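Side-chain contacts in fatty acid multifunctional protein (atmfp2) (Arabidopsis thaliana, PDB 2WTB), which catalyses the hydration of long-chain enoyl-CoAs and the oxidation of 3-hydroxyacyl-CoAs in peroxisomal fatty acid beta-oxidation during seed germination: residues L160-A163 with L164-L168; L224-A227 with R228-L231; L249-L252 with D253-V257; K171-K174 with A175-H179. All coordinates share one frame; numbering follows the deposited sequence.

Contact 1: residues L160-A163 with L164-L168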
ATOM      1  N   LEU A 160     -12.093  -3.572  25.208  1.00 69.15           N
ATOM      2  CA  LEU A 160     -10.800  -2.917  25.044  1.00 63.97           C
ATOM      3  C   LEU A 160      -9.850  -3.733  24.173  1.00 67.21           C
ATOM      4  O   LEU A 160      -9.132  -3.183  23.339  1.00 58.78           O
ATOM      5  CB  LEU A 160     -10.156  -2.652  26.406  1.00 60.58           C
ATOM      6  CG  LEU A 160      -8.855  -1.850  26.353  1.00 69.73           C
ATOM      7  CD1 LEU A 160      -9.086  -0.514  25.660  1.00 65.97           C
ATOM      8  CD2 LEU A 160      -8.272  -1.651  27.747  1.00 57.58           C
ATOM      9  N   THR A 161      -9.847  -5.048  24.372  1.00 77.27           N
ATOM     10  CA  THR A 161      -8.947  -5.932  23.639  1.00 76.38           C
ATOM     11  C   THR A 161      -9.210  -5.896  22.136  1.00 76.54           C
ATOM     12  O   THR A 161      -8.278  -5.806  21.333  1.00 68.42           O
ATOM     13  CB  THR A 161      -9.056  -7.384  24.143  1.00 70.67           C
ATOM     14  OG1 THR A 161      -8.764  -7.428  25.545  1.00 76.18           O
ATOM     15  CG2 THR A 161      -8.083  -8.281  23.398  1.00 63.87           C
ATOM     16  N   LYS A 162     -10.483  -5.966  21.758  1.00 73.06           N
ATOM     17  CA  LYS A 162     -10.855  -5.945  20.349  1.00 70.20           C
ATOM     18  C   LYS A 162     -10.682  -4.553  19.759  1.00 64.15           C
ATOM     19  O   LYS A 162     -10.168  -4.399  18.650  1.00 67.06           O
ATOM     20  CB  LYS A 162     -12.297  -6.411  20.161  1.00 62.06           C
ATOM     21  CG  LYS A 162     -12.680  -6.617  18.710  1.00 62.25           C
ATOM     22  CD  LYS A 162     -11.707  -7.564  18.032  1.00 66.87           C
ATOM     23  CE  LYS A 162     -12.141  -7.893  16.614  1.00 60.11           C
ATOM     24  NZ  LYS A 162     -11.172  -8.812  15.944  1.00 61.46           N
ATOM     25  N   ALA A 163     -11.118  -3.543  20.504  1.00 52.32           N
ATOM     26  CA  ALA A 163     -10.986  -2.161  20.063  1.00 57.21           C
ATOM     27  C   ALA A 163      -9.528  -1.850  19.750  1.00 66.40           C
ATOM     28  O   ALA A 163      -9.219  -1.244  18.723  1.00 68.41           O
ATOM     29  CB  ALA A 163     -11.514  -1.213  21.127  1.00 53.58           C
ATOM     30  N   LEU A 164      -8.641  -2.277  20.642  1.00 64.86           N
ATOM     31  CA  LEU A 164      -7.213  -2.060  20.469  1.00 68.68           C
ATOM     32  C   LEU A 164      -6.709  -2.745  19.210  1.00 67.78           C
ATOM     33  O   LEU A 164      -5.880  -2.195  18.488  1.00 64.45           O
ATOM     34  CB  LEU A 164      -6.430  -2.555  21.690  1.00 67.28           C
ATOM     35  CG  LEU A 164      -6.419  -1.617  22.895  1.00 64.11           C
ATOM     36  CD1 LEU A 164      -5.460  -2.122  23.956  1.00 70.68           C
ATOM     37  CD2 LEU A 164      -6.041  -0.212  22.464  1.00 64.17           C
ATOM     38  N   GLU A 165      -7.209  -3.949  18.953  1.00 56.93           N
ATOM     39  CA  GLU A 165      -6.811  -4.681  17.760  1.00 64.91           C
ATOM     40  C   GLU A 165      -7.253  -3.926  16.514  1.00 61.04           C
ATOM     41  O   GLU A 165      -6.448  -3.651  15.629  1.00 58.50           O
ATOM     42  CB  GLU A 165      -7.408  -6.087  17.755  1.00 70.03           C
ATOM     43  CG  GLU A 165      -7.073  -6.884  16.504  1.00 84.57           C
ATOM     44  CD  GLU A 165      -7.971  -8.092  16.323  1.00106.26           C
ATOM     45  OE1 GLU A 165      -8.660  -8.471  17.294  1.00117.42           O
ATOM     46  OE2 GLU A 165      -7.990  -8.661  15.211  1.00107.34           O
ATOM     47  N   MET A 166      -8.537  -3.582  16.462  1.00 54.27           N
ATOM     48  CA  MET A 166      -9.105  -2.895  15.308  1.00 57.53           C
ATOM     49  C   MET A 166      -8.410  -1.566  15.025  1.00 62.83           C
ATOM     50  O   MET A 166      -8.026  -1.290  13.886  1.00 59.85           O
ATOM     51  CB  MET A 166     -10.605  -2.665  15.504  1.00 50.02           C
ATOM     52  CG  MET A 166     -11.432  -3.937  15.554  1.00 66.17           C
ATOM     53  SD  MET A 166     -13.182  -3.604  15.831  1.00 67.07           S
ATOM     54  CE  MET A 166     -13.584  -2.659  14.365  1.00 77.53           C
ATOM     55  N   ILE A 167      -8.249  -0.748  16.059  1.00 57.36           N
ATOM     56  CA  ILE A 167      -7.658   0.575  15.892  1.00 60.88           C
ATOM     57  C   ILE A 167      -6.176   0.510  15.523  1.00 66.31           C
ATOM     58  O   ILE A 167      -5.704   1.271  14.681  1.00 65.36           O
ATOM     59  CB  ILE A 167      -7.831   1.432  17.155  1.00 55.00           C
ATOM     60  CG1 ILE A 167      -9.312   1.692  17.415  1.00 49.29           C
ATOM     61  CG2 ILE A 167      -7.079   2.746  17.013  1.00 60.19           C
ATOM     62  CD1 ILE A 167      -9.564   2.706  18.509  1.00 52.49           C
ATOM     63  N   LEU A 168      -5.447  -0.403  16.150  1.00 65.51           N
ATOM     64  CA  LEU A 168      -4.018  -0.528  15.887  1.00 75.66           C
ATOM     65  C   LEU A 168      -3.746  -1.198  14.545  1.00 73.52           C
ATOM     66  O   LEU A 168      -2.924  -0.724  13.762  1.00 81.95           O
ATOM     67  CB  LEU A 168      -3.316  -1.288  17.017  1.00 62.70           C
ATOM     68  CG  LEU A 168      -3.217  -0.548  18.351  1.00 62.33           C
ATOM     69  CD1 LEU A 168      -2.408  -1.357  19.355  1.00 64.69           C
ATOM     70  CD2 LEU A 168      -2.611   0.830  18.151  1.00 62.97           C
TER
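Lys162 NZ reaches Glu165 OE1 at 2.9 Å, an i to i+3 salt bridge along one helix flank. The ammonium meets OE1 from above the carboxylate plane, 46° out of it, and OE2 stands farther off at 3.3 Å from Lys162 NZ. A bend at chi2 (54°) in an otherwise straight Lys162 chain carries NZ forward along the axis, whereas Glu165 extends beyond CG. Lys162 CD lies 3.3 Å from Glu165 OE1, and Lys162 CE is 4.2 Å from Met166 CG. Glu177 offers NZ a second, long and weak ion pair, and an alanine at Lys162 would probably leave both glutamates without this shared positive charge.

Helix 160-169 belongs to the hydratase/isomerase section of the protein, and its regular i to i+4 ladder includes a nearly straight bond from Met166 N to Lys162 O (2.8 Å, 174° at the hydrogen). On another flank Leu160 CD1 approaches Leu164 CG at 4.0 Å, the two side chains crossing at a slant, with helices 224-241 and 247-260 packed against both. Ile167, whose CG1 sits 3.2 Å from Ala163 O, faces Leu154 of helix 150-158 and comes within about 7 Å, between side chains, of Glu139, the predicted proton acceptor.

Contact 2: residues L224-A227 with R228-L231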
ATOM      1  N   LEU A 224     -10.454  -0.973  36.261  1.00 86.55           N
ATOM      2  CA  LEU A 224      -9.505   0.125  36.092  1.00 87.17           C
ATOM      3  C   LEU A 224      -8.053  -0.349  36.054  1.00 85.78           C
ATOM      4  O   LEU A 224      -7.284   0.061  35.184  1.00 75.78           O
ATOM      5  CB  LEU A 224      -9.699   1.165  37.202  1.00 99.48           C
ATOM      6  CG  LEU A 224      -9.000   2.522  37.068  1.00110.31           C
ATOM      7  CD1 LEU A 224      -9.646   3.550  37.989  1.00114.07           C
ATOM      8  CD2 LEU A 224      -7.509   2.411  37.348  1.00114.09           C
ATOM      9  N   GLY A 225      -7.687  -1.211  36.996  1.00 98.90           N
ATOM     10  CA  GLY A 225      -6.321  -1.691  37.111  1.00 91.60           C
ATOM     11  C   GLY A 225      -5.857  -2.531  35.935  1.00 92.78           C
ATOM     12  O   GLY A 225      -4.747  -2.349  35.434  1.00 97.63           O
ATOM     13  N   GLU A 226      -6.706  -3.455  35.499  1.00 84.52           N
ATOM     14  CA  GLU A 226      -6.367  -4.349  34.396  1.00 93.59           C
ATOM     15  C   GLU A 226      -6.345  -3.615  33.058  1.00 91.33           C
ATOM     16  O   GLU A 226      -5.546  -3.938  32.179  1.00 84.58           O
ATOM     17  CB  GLU A 226      -7.348  -5.517  34.332  1.00106.68           C
ATOM     18  CG  GLU A 226      -7.083  -6.477  33.188  1.00117.64           C
ATOM     19  CD  GLU A 226      -8.120  -7.575  33.101  1.00129.16           C
ATOM     20  OE1 GLU A 226      -9.121  -7.510  33.846  1.00130.19           O
ATOM     21  OE2 GLU A 226      -7.935  -8.504  32.287  1.00136.61           O
ATOM     22  N   ALA A 227      -7.229  -2.636  32.905  1.00 88.51           N
ATOM     23  CA  ALA A 227      -7.254  -1.828  31.695  1.00 83.33           C
ATOM     24  C   ALA A 227      -5.904  -1.149  31.505  1.00 88.91           C
ATOM     25  O   ALA A 227      -5.404  -1.047  30.385  1.00 97.76           O
ATOM     26  CB  ALA A 227      -8.367  -0.797  31.759  1.00 76.52           C
ATOM     27  N   ARG A 228      -5.313  -0.692  32.607  1.00 82.25           N
ATOM     28  CA  ARG A 228      -3.990  -0.078  32.563  1.00 87.38           C
ATOM     29  C   ARG A 228      -2.928  -1.092  32.158  1.00 85.37           C
ATOM     30  O   ARG A 228      -1.954  -0.751  31.489  1.00 75.91           O
ATOM     31  CB  ARG A 228      -3.629   0.548  33.911  1.00 93.04           C
ATOM     32  CG  ARG A 228      -4.225   1.927  34.136  1.00102.25           C
ATOM     33  CD  ARG A 228      -3.412   2.709  35.153  1.00116.19           C
ATOM     34  NE  ARG A 228      -3.808   4.112  35.214  1.00127.87           N
ATOM     35  CZ  ARG A 228      -4.465   4.660  36.230  1.00139.12           C
ATOM     36  NH1 ARG A 228      -4.798   3.924  37.281  1.00143.34           N
ATOM     37  NH2 ARG A 228      -4.783   5.947  36.198  1.00143.65           N
ATOM     38  N   GLU A 229      -3.125  -2.340  32.570  1.00 88.07           N
ATOM     39  CA  GLU A 229      -2.214  -3.419  32.215  1.00 91.44           C
ATOM     40  C   GLU A 229      -2.282  -3.695  30.715  1.00 91.25           C
ATOM     41  O   GLU A 229      -1.264  -3.942  30.067  1.00 89.66           O
ATOM     42  CB  GLU A 229      -2.566  -4.681  33.003  1.00 97.03           C
ATOM     43  CG  GLU A 229      -1.506  -5.767  32.960  1.00110.49           C
ATOM     44  CD  GLU A 229      -1.824  -6.921  33.891  1.00118.98           C
ATOM     45  OE1 GLU A 229      -2.966  -6.980  34.395  1.00122.42           O
ATOM     46  OE2 GLU A 229      -0.933  -7.766  34.121  1.00121.61           O
ATOM     47  N   ILE A 230      -3.494  -3.643  30.172  1.00 81.50           N
ATOM     48  CA  ILE A 230      -3.716  -3.872  28.751  1.00 80.95           C
ATOM     49  C   ILE A 230      -3.188  -2.707  27.920  1.00 82.53           C
ATOM     50  O   ILE A 230      -2.587  -2.907  26.864  1.00 72.14           O
ATOM     51  CB  ILE A 230      -5.213  -4.086  28.454  1.00 75.74           C
ATOM     52  CG1 ILE A 230      -5.675  -5.429  29.021  1.00 66.86           C
ATOM     53  CG2 ILE A 230      -5.474  -4.029  26.965  1.00 63.90           C
ATOM     54  CD1 ILE A 230      -7.172  -5.597  29.045  1.00 64.29           C
ATOM     55  N   LEU A 231      -3.411  -1.490  28.408  1.00 84.00           N
ATOM     56  CA  LEU A 231      -2.953  -0.286  27.723  1.00 80.98           C
ATOM     57  C   LEU A 231      -1.433  -0.165  27.756  1.00 81.20           C
ATOM     58  O   LEU A 231      -0.801   0.158  26.750  1.00 75.66           O
ATOM     59  CB  LEU A 231      -3.602   0.958  28.337  1.00 80.52           C
ATOM     60  CG  LEU A 231      -5.059   1.213  27.939  1.00 75.65           C
ATOM     61  CD1 LEU A 231      -5.758   2.107  28.952  1.00 72.46           C
ATOM     62  CD2 LEU A 231      -5.135   1.810  26.542  1.00 67.21           C
TER
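Leu224 and Arg228, one helical turn apart, run side by side and point the same way, the leucine branch lying next to the guanidinium group. Leu224 CD2 is the touching atom, 3.9 Å from Arg228 CZ and oblique to the guanidinium plane. Its 3.1 Å spacing from Arg228 NH1 is unusually short and, at this resolution, doubtful in detail. The arginine reaches this place by an extended chain from CG to NE, its CG anti to the carbonyl carbon (chi1 -82°). Its guanidinium has a long, weak ion pair through NE with Glu256.

Glu226 and Glu229 leave a different flank, both with extended chains. Their carboxylates remain apart, Glu226 OE2 being 5.6 Å from Glu229 OE1, so any mutual repulsion is probably mild at this exposed surface. Ile230 takes the next position beside Glu226, its CD1 being 4.2 Å from Glu226 CG.

The backbone beneath is an ordinary alpha-helix. Ile230 N bonds to Glu226 O at 2.9 Å and Leu231 N to Ala227 O at 2.8 Å, while the first turn is looser, the bond from Arg228 N to Leu224 O being weak. Leu231 CG also rests 3.3 Å from Ala227 O.

Helix 224-241 thus has a solvent-facing glutamate flank and a packed one: Ala227 and Ile230 meet Leu160 of helix 160-169, part of the crotonase-like hydratase/isomerase section, while Leu231 lies on Ile255, Glu256 and Ile259 of helix 247-260.

Contact 3: residues L249-L252 with D253-V257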
ATOM      1  N   LEU A 249       0.819   5.654  19.695  1.00 87.05           N
ATOM      2  CA  LEU A 249       0.936   5.891  21.128  1.00 84.51           C
ATOM      3  C   LEU A 249       0.088   7.087  21.537  1.00 86.19           C
ATOM      4  O   LEU A 249      -0.522   7.091  22.606  1.00 82.13           O
ATOM      5  CB  LEU A 249       2.394   6.128  21.516  1.00 82.05           C
ATOM      6  CG  LEU A 249       3.389   5.073  21.038  1.00 94.50           C
ATOM      7  CD1 LEU A 249       4.811   5.517  21.333  1.00104.44           C
ATOM      8  CD2 LEU A 249       3.093   3.722  21.675  1.00 93.38           C
ATOM      9  N   MET A 250       0.058   8.102  20.679  1.00 72.81           N
ATOM     10  CA  MET A 250      -0.756   9.284  20.925  1.00 75.74           C
ATOM     11  C   MET A 250      -2.235   8.917  20.938  1.00 78.28           C
ATOM     12  O   MET A 250      -3.037   9.550  21.625  1.00 83.77           O
ATOM     13  CB  MET A 250      -0.492  10.349  19.861  1.00 77.50           C
ATOM     14  CG  MET A 250       0.938  10.864  19.830  1.00 80.73           C
ATOM     15  SD  MET A 250       1.208  12.079  18.523  1.00 84.37           S
ATOM     16  CE  MET A 250       2.909  12.545  18.839  1.00195.63           C
ATOM     17  N   CYS A 251      -2.586   7.887  20.175  1.00 68.17           N
ATOM     18  CA  CYS A 251      -3.963   7.415  20.111  1.00 65.72           C
ATOM     19  C   CYS A 251      -4.301   6.594  21.349  1.00 83.30           C
ATOM     20  O   CYS A 251      -5.426   6.639  21.848  1.00 63.96           O
ATOM     21  CB  CYS A 251      -4.189   6.580  18.848  1.00 63.96           C
ATOM     22  SG  CYS A 251      -5.832   5.832  18.735  1.00 66.51           S
ATOM     23  N   LEU A 252      -3.321   5.839  21.836  1.00 66.32           N
ATOM     24  CA  LEU A 252      -3.507   5.039  23.038  1.00 81.21           C
ATOM     25  C   LEU A 252      -3.706   5.941  24.251  1.00 75.88           C
ATOM     26  O   LEU A 252      -4.425   5.589  25.186  1.00 76.65           O
ATOM     27  CB  LEU A 252      -2.317   4.106  23.256  1.00 67.27           C
ATOM     28  CG  LEU A 252      -2.188   2.960  22.250  1.00 74.21           C
ATOM     29  CD1 LEU A 252      -0.832   2.283  22.374  1.00 77.10           C
ATOM     30  CD2 LEU A 252      -3.317   1.958  22.430  1.00 63.65           C
ATOM     31  N   ASP A 253      -3.066   7.105  24.224  1.00 71.48           N
ATOM     32  CA  ASP A 253      -3.247   8.101  25.272  1.00 75.05           C
ATOM     33  C   ASP A 253      -4.717   8.477  25.415  1.00 77.18           C
ATOM     34  O   ASP A 253      -5.283   8.404  26.506  1.00 68.25           O
ATOM     35  CB  ASP A 253      -2.424   9.355  24.973  1.00 89.86           C
ATOM     36  CG  ASP A 253      -0.945   9.151  25.215  1.00 96.87           C
ATOM     37  OD1 ASP A 253      -0.586   8.179  25.911  1.00 93.43           O
ATOM     38  OD2 ASP A 253      -0.143   9.968  24.714  1.00101.56           O
ATOM     39  N   ALA A 254      -5.328   8.883  24.306  1.00 67.48           N
ATOM     40  CA  ALA A 254      -6.727   9.286  24.309  1.00 65.89           C
ATOM     41  C   ALA A 254      -7.619   8.177  24.853  1.00 74.15           C
ATOM     42  O   ALA A 254      -8.634   8.445  25.499  1.00 67.13           O
ATOM     43  CB  ALA A 254      -7.169   9.682  22.906  1.00 64.96           C
ATOM     44  N   ILE A 255      -7.236   6.933  24.589  1.00 76.76           N
ATOM     45  CA  ILE A 255      -8.022   5.786  25.032  1.00 80.51           C
ATOM     46  C   ILE A 255      -7.942   5.629  26.548  1.00 83.25           C
ATOM     47  O   ILE A 255      -8.961   5.448  27.217  1.00 60.51           O
ATOM     48  CB  ILE A 255      -7.571   4.480  24.337  1.00 77.00           C
ATOM     49  CG1 ILE A 255      -7.728   4.601  22.819  1.00 82.56           C
ATOM     50  CG2 ILE A 255      -8.370   3.295  24.853  1.00 66.41           C
ATOM     51  CD1 ILE A 255      -7.433   3.321  22.062  1.00 58.67           C
ATOM     52  N   GLU A 256      -6.728   5.713  27.084  1.00 63.85           N
ATOM     53  CA  GLU A 256      -6.508   5.572  28.518  1.00 78.25           C
ATOM     54  C   GLU A 256      -7.209   6.672  29.311  1.00 79.70           C
ATOM     55  O   GLU A 256      -7.881   6.398  30.306  1.00 73.06           O
ATOM     56  CB  GLU A 256      -5.011   5.569  28.833  1.00 84.11           C
ATOM     57  CG  GLU A 256      -4.689   5.379  30.307  1.00 75.74           C
ATOM     58  CD  GLU A 256      -3.223   5.092  30.546  1.00 83.39           C
ATOM     59  OE1 GLU A 256      -2.856   4.777  31.700  1.00 93.17           O
ATOM     60  OE2 GLU A 256      -2.437   5.178  29.580  1.00 80.95           O
ATOM     61  N   VAL A 257      -7.050   7.914  28.865  1.00 66.26           N
ATOM     62  CA  VAL A 257      -7.683   9.050  29.522  1.00 70.32           C
ATOM     63  C   VAL A 257      -9.192   8.861  29.633  1.00 66.31           C
ATOM     64  O   VAL A 257      -9.782   9.103  30.687  1.00 67.73           O
ATOM     65  CB  VAL A 257      -7.387  10.367  28.782  1.00 73.62           C
ATOM     66  CG1 VAL A 257      -8.158  11.518  29.411  1.00 71.39           C
ATOM     67  CG2 VAL A 257      -5.896  10.649  28.788  1.00 70.82           C
TER
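Asp253 folds its carboxylate back along the helix toward Leu249 and Met250, the residues four and three positions earlier. Its CG stands anti to its own carbonyl carbon (chi1 -74°), which swings the carboxylate back over the preceding turn and leaves Asp253 CG 3.4 Å from Leu249 O. Carboxylate and carbonyl are both acceptors, so Asp253 OD1 and Leu249 O, 3.5 Å apart, do not bond. That carbonyl is instead engaged by the Asp253 amide, with N to Leu249 O at 3.0 Å.

Two residues on, and on a different side of the helix, Ile255 turns its CB toward the preceding residues. Its CG1 sits 3.2 Å from Cys251 O, and its terminal CD1 touches two side chains loosely, Cys251 SG at 4.5 Å and Leu252 CD2 at 4.4 Å. Backbone i to i+4 bonds include Glu256 N to Leu252 O at 3.0 Å.

The aspartate's pose is consistent with a second-shell tie: its OD1 forms a salt bridge with Lys235 of helix 224-241. An asparagine in place of Asp253 would probably cost the Lys235 ammonium this negative partner and weaken the tie between the two helices.

Cys251 comes within about 7 Å, between side chains, of Glu139, the predicted proton acceptor. Helix 247-260 is packed on several sides: Cys251, Leu252 and Ile255 lie against helix 160-169, Leu249 meets Leu239 of helix 224-241, and Met250, Ala254 and Val257 touch helix 263-277.

Contact 4: residues K171-K174 with A175-H179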
ATOM      1  N   LYS A 171      -7.546  -2.845  10.606  1.00 74.25           N
ATOM      2  CA  LYS A 171      -8.365  -3.784   9.847  1.00 69.15           C
ATOM      3  C   LYS A 171      -9.846  -3.658  10.182  1.00 71.55           C
ATOM      4  O   LYS A 171     -10.218  -3.519  11.348  1.00 71.18           O
ATOM      5  CB  LYS A 171      -7.901  -5.223  10.085  1.00 68.72           C
ATOM      6  CG  LYS A 171      -6.600  -5.590   9.388  1.00 70.02           C
ATOM      7  CD  LYS A 171      -6.290  -7.070   9.569  1.00 86.47           C
ATOM      8  CE  LYS A 171      -4.920  -7.433   9.011  1.00102.41           C
ATOM      9  NZ  LYS A 171      -4.838  -7.231   7.537  1.00107.90           N
ATOM     10  N   PRO A 172     -10.698  -3.697   9.148  1.00 73.64           N
ATOM     11  CA  PRO A 172     -12.156  -3.646   9.292  1.00 71.55           C
ATOM     12  C   PRO A 172     -12.708  -4.991   9.745  1.00 65.86           C
ATOM     13  O   PRO A 172     -11.984  -5.984   9.743  1.00 67.74           O
ATOM     14  CB  PRO A 172     -12.641  -3.348   7.866  1.00 76.08           C
ATOM     15  CG  PRO A 172     -11.412  -2.952   7.087  1.00 78.67           C
ATOM     16  CD  PRO A 172     -10.288  -3.680   7.735  1.00 75.02           C
ATOM     17  N   VAL A 173     -13.981  -5.017  10.125  1.00 59.72           N
ATOM     18  CA  VAL A 173     -14.639  -6.255  10.527  1.00 60.91           C
ATOM     19  C   VAL A 173     -16.022  -6.350   9.882  1.00 58.68           C
ATOM     20  O   VAL A 173     -16.698  -5.339   9.697  1.00 58.46           O
ATOM     21  CB  VAL A 173     -14.767  -6.356  12.062  1.00 64.54           C
ATOM     22  CG1 VAL A 173     -15.745  -5.318  12.589  1.00 55.10           C
ATOM     23  CG2 VAL A 173     -15.205  -7.750  12.466  1.00 78.57           C
ATOM     24  N   LYS A 174     -16.435  -7.563   9.528  1.00 53.47           N
ATOM     25  CA  LYS A 174     -17.731  -7.763   8.887  1.00 59.51           C
ATOM     26  C   LYS A 174     -18.877  -7.590   9.878  1.00 60.83           C
ATOM     27  O   LYS A 174     -18.690  -7.708  11.089  1.00 57.61           O
ATOM     28  CB  LYS A 174     -17.803  -9.135   8.216  1.00 65.62           C
ATOM     29  CG  LYS A 174     -16.850  -9.295   7.044  1.00 73.86           C
ATOM     30  CD  LYS A 174     -17.038  -8.179   6.030  1.00 85.60           C
ATOM     31  CE  LYS A 174     -16.055  -8.308   4.876  1.00 96.79           C
ATOM     32  NZ  LYS A 174     -14.645  -8.162   5.330  1.00105.78           N
ATOM     33  N   ALA A 175     -20.065  -7.304   9.354  1.00 67.25           N
ATOM     34  CA  ALA A 175     -21.229  -7.049  10.194  1.00 62.40           C
ATOM     35  C   ALA A 175     -21.524  -8.219  11.129  1.00 63.90           C
ATOM     36  O   ALA A 175     -21.828  -8.018  12.306  1.00 59.94           O
ATOM     37  CB  ALA A 175     -22.447  -6.728   9.337  1.00 47.33           C
ATOM     38  N   GLU A 176     -21.432  -9.435  10.599  1.00 60.74           N
ATOM     39  CA  GLU A 176     -21.699 -10.639  11.381  1.00 70.47           C
ATOM     40  C   GLU A 176     -20.867 -10.676  12.657  1.00 70.70           C
ATOM     41  O   GLU A 176     -21.409 -10.760  13.760  1.00 63.50           O
ATOM     42  CB  GLU A 176     -21.444 -11.901  10.550  1.00 82.99           C
ATOM     43  CG  GLU A 176     -22.560 -12.252   9.573  1.00 84.84           C
ATOM     44  CD  GLU A 176     -22.497 -11.453   8.285  1.00 83.07           C
ATOM     45  OE1 GLU A 176     -21.419 -10.904   7.969  1.00 80.06           O
ATOM     46  OE2 GLU A 176     -23.526 -11.380   7.581  1.00 80.40           O
ATOM     47  N   GLU A 177     -19.548 -10.616  12.505  1.00 76.97           N
ATOM     48  CA  GLU A 177     -18.658 -10.605  13.659  1.00 76.13           C
ATOM     49  C   GLU A 177     -18.952  -9.397  14.539  1.00 73.92           C
ATOM     50  O   GLU A 177     -18.887  -9.480  15.765  1.00 83.30           O
ATOM     51  CB  GLU A 177     -17.192 -10.602  13.222  1.00 75.38           C
ATOM     52  CG  GLU A 177     -16.206 -10.618  14.381  1.00 73.74           C
ATOM     53  CD  GLU A 177     -14.763 -10.729  13.927  1.00 76.35           C
ATOM     54  OE1 GLU A 177     -14.529 -10.959  12.722  1.00 81.45           O
ATOM     55  OE2 GLU A 177     -13.862 -10.587  14.780  1.00 75.00           O
ATOM     56  N   GLY A 178     -19.280  -8.276  13.905  1.00 65.50           N
ATOM     57  CA  GLY A 178     -19.625  -7.065  14.628  1.00 62.09           C
ATOM     58  C   GLY A 178     -20.855  -7.260  15.494  1.00 59.92           C
ATOM     59  O   GLY A 178     -20.954  -6.703  16.587  1.00 60.43           O
ATOM     60  N   HIS A 179     -21.795  -8.058  15.001  1.00 53.51           N
ATOM     61  CA  HIS A 179     -23.023  -8.348  15.728  1.00 51.62           C
ATOM     62  C   HIS A 179     -22.736  -9.113  17.017  1.00 63.58           C
ATOM     63  O   HIS A 179     -23.287  -8.798  18.073  1.00 76.08           O
ATOM     64  CB  HIS A 179     -23.983  -9.143  14.841  1.00 56.12           C
ATOM     65  CG  HIS A 179     -25.260  -9.529  15.521  1.00 67.17           C
ATOM     66  ND1 HIS A 179     -26.140  -8.603  16.033  1.00 75.37           N
ATOM     67  CD2 HIS A 179     -25.812 -10.743  15.754  1.00 67.20           C
ATOM     68  CE1 HIS A 179     -27.178  -9.230  16.564  1.00 68.90           C
ATOM     69  NE2 HIS A 179     -27.003 -10.528  16.406  1.00 62.54           N
TER
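Val173 CG2 presses against the side chain of Glu177, four residues on, where strand 173-174 gives way to helix 175-181 in the enoyl-CoA hydratase/isomerase (crotonase-like) section. The methyl lies 3.3 Å from Glu177 OE1 and equally near its CD, and it is 3.6 Å from Glu177 CB, so most of the glutamate's length passes over one branch of the valine. The two side chains cross at about a right angle.

Both rotamers matter here. In Val173 the CG2 branch stands opposite the backbone N, which leaves CG1 in the crowded position between N and the carbonyl carbon (chi1 68°). Glu177 has its CG anti to the backbone N (chi1 -179°) and an extended chain, which lays the methylenes beside CG2 and sends the carboxylate past it.

Lys174 occupies the N-cap position. Its carbonyl, rather than its side chain, receives the first helical bond, from Gly178 N to Lys174 O at 2.9 Å, with the donor in the carbonyl plane. The lysine chain bends at chi2 and again at chi4, and its end leads away from the helix. Glu176 is bent too, at chi2 (81°), which brings its OE1 back to 4.0 Å from Lys174 CB.

Gly178 packs closely under this turn; a beta carbon there would be crowded by Ala175 O.

Before the turn, Val173 bonds through its backbone to Leu135, setting strand 173-174 antiparallel to strand 134-136 at the edge of a small three-stranded sheet; beyond it, Gly178 is joined through its backbone to Ile184.

From the N terminus the order is contact 1, contact 4, contact 2, contact 3. Each joins consecutive residues, so none closes a long loop, and they follow in series without nesting or crossing. Contact 1 touches all three others. Its helix is followed directly by the strand of contact 4, where Met166 CE meets Val173 CG1 at 3.9 Å. Leu164 reaches both later helices, with CD1 3.6 Å from Ile230 CG2 in contact 2 and CD2 3.5 Å from Leu252 CD2 in contact 3. Contacts 2 and 3 meet directly through Leu231 and Glu256, whereas contact 4 touches neither. Helices 160-169, 224-241 and 247-260 therefore pack together, with the small sheet joined through contact 1.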